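Local coordinates for protein predicted transcriptional regulator (Oenococcus oeni, PDB 3BY6) that probably binds DNA and regulates transcription as a member of the GntR family of bacterial regulators, at residues Ile65-Ile68 with Gly72-Ile75. Sequence-based numbering, arbitrary orientation.
Sequences IRTI and GTFI
Thr-67 and Thr-73 face one another as a non-hydrogen-bonded pair of an antiparallel hairpin and join their hydroxyls, OG1 of Thr-67 lying 2.8 Å from OG1 of Thr-73, with the direction of the bond left open. With the hydroxyl of Thr-73 beside its backbone N (chi1 -57°), the methyl CG2 turns the other way and meets CD1 of Ile-65 at 3.4 Å, tighter than usual for two carbons. A branched residue with one polar and one apolar arm therefore suits this place, serving a hydroxyl partner and an isoleucine at once. Ile-65 is buried, and its two branches divide the work: CG1 carries CD1 to Thr-73, while CG2 packs 3.8 Å from CD1 of Ile-75. Beyond the hairpin Ile-65 touches Leu-35, Tyr-56 and Leu-59; an alanine here would probably open a gap between the sheet and helix 49-61 and take from the methyl of Thr-73 one of its apolar neighbours. On the face shared by Arg-66 and Phe-74, CG2 of Ile-68 comes obliquely to CE2 of the Phe-74 ring at 4.0 Å. The same ring flanks Gly-72, where a CB would strike both CE2 and the preceding carbonyl oxygen. The backbones are held by two hydrogen-bonded pairs: Arg-66 N donates to Phe-74 O at 2.8 Å and Ile-68 N to Gly-72 O at 2.9 Å, each answered by a bond in the other direction. Backbone bonds from Thr-73 to Leu-35 and from Ile-75 to Asp-33 place 72-75 in the middle of a small antiparallel sheet: this hairpin is the wing of the winged helix-turn-helix domain of GntR regulators.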
loop_
_atom_site.group_PDB
_atom_site.type_symbol
_atom_site.label_atom_id
_atom_site.label_comp_id
_atom_site.label_asym_id
_atom_site.label_seq_id
_atom_site.Cartn_x
_atom_site.Cartn_y
_atom_site.Cartn_z
ATOM N N ILE D 65 20.807 6.899 9.689
ATOM C CA ILE D 65 21.457 8.143 10.070
ATOM C C ILE D 65 22.186 7.920 11.393
ATOM O O ILE D 65 21.843 7.012 12.132
ATOM C CB ILE D 65 20.465 9.372 10.217
ATOM C CG1 ILE D 65 19.714 9.321 11.556
ATOM C CG2 ILE D 65 19.530 9.484 9.010
ATOM C CD1 ILE D 65 18.662 10.408 11.739
ATOM N N ARG D 66 23.139 8.809 11.675
ATOM C CA ARG D 66 24.097 8.733 12.791
ATOM C C ARG D 66 24.126 10.127 13.446
ATOM O O ARG D 66 24.268 11.131 12.759
ATOM C CB ARG D 66 25.495 8.370 12.232
ATOM C CG ARG D 66 26.365 7.485 13.146
ATOM C CD ARG D 66 27.861 7.259 12.603
ATOM N NE ARG D 66 27.954 6.814 11.183
ATOM C CZ ARG D 66 28.112 5.550 10.746
ATOM N NH1 ARG D 66 28.207 4.539 11.601
ATOM N NH2 ARG D 66 28.186 5.295 9.431
ATOM N N THR D 67 23.943 10.188 14.762
ATOM C CA THR D 67 24.047 11.448 15.512
ATOM C C THR D 67 25.370 11.521 16.264
ATOM O O THR D 67 25.509 10.907 17.329
ATOM C CB THR D 67 22.879 11.633 16.508
ATOM O OG1 THR D 67 22.123 12.804 16.147
ATOM C CG2 THR D 67 23.394 11.831 17.934
ATOM N N ILE D 68 26.328 12.281 15.721
ATOM C CA ILE D 68 27.682 12.336 16.275
ATOM C C ILE D 68 27.858 13.588 17.184
ATOM O O ILE D 68 27.899 14.722 16.676
ATOM C CB ILE D 68 28.757 12.197 15.135
ATOM C CG1 ILE D 68 29.921 11.274 15.592
ATOM C CG2 ILE D 68 29.232 13.551 14.617
ATOM C CD1 ILE D 68 29.527 9.757 15.848
ATOM N N GLY D 72 26.476 17.023 14.799
ATOM C CA GLY D 72 25.234 16.978 14.051
ATOM C C GLY D 72 24.666 15.585 13.888
ATOM O O GLY D 72 25.077 14.657 14.569
ATOM N N THR D 73 23.666 15.492 13.010
ATOM C CA THR D 73 23.036 14.249 12.580
ATOM C C THR D 73 23.280 14.179 11.099
ATOM O O THR D 73 23.071 15.169 10.366
ATOM C CB THR D 73 21.507 14.265 12.794
ATOM O OG1 THR D 73 21.233 14.526 14.172
ATOM C CG2 THR D 73 20.854 12.939 12.371
ATOM N N PHE D 74 23.701 12.991 10.669
ATOM C CA PHE D 74 24.237 12.796 9.324
ATOM C C PHE D 74 23.652 11.536 8.766
ATOM O O PHE D 74 23.435 10.594 9.493
ATOM C CB PHE D 74 25.776 12.635 9.379
ATOM C CG PHE D 74 26.500 13.869 9.791
ATOM C CD1 PHE D 74 26.920 14.772 8.858
ATOM C CD2 PHE D 74 26.747 14.129 11.128
ATOM C CE1 PHE D 74 27.586 15.909 9.236
ATOM C CE2 PHE D 74 27.401 15.274 11.508
ATOM C CZ PHE D 74 27.819 16.157 10.560
ATOM N N ILE D 75 23.404 11.525 7.468
ATOM C CA ILE D 75 23.115 10.282 6.751
ATOM C C ILE D 75 24.306 9.325 6.942
ATOM O O ILE D 75 25.449 9.760 6.928
ATOM C CB ILE D 75 22.874 10.523 5.249
ATOM C CG1 ILE D 75 21.790 11.609 5.033
ATOM C CG2 ILE D 75 22.497 9.217 4.543
ATOM C CD1 ILE D 75 20.533 11.482 5.964
#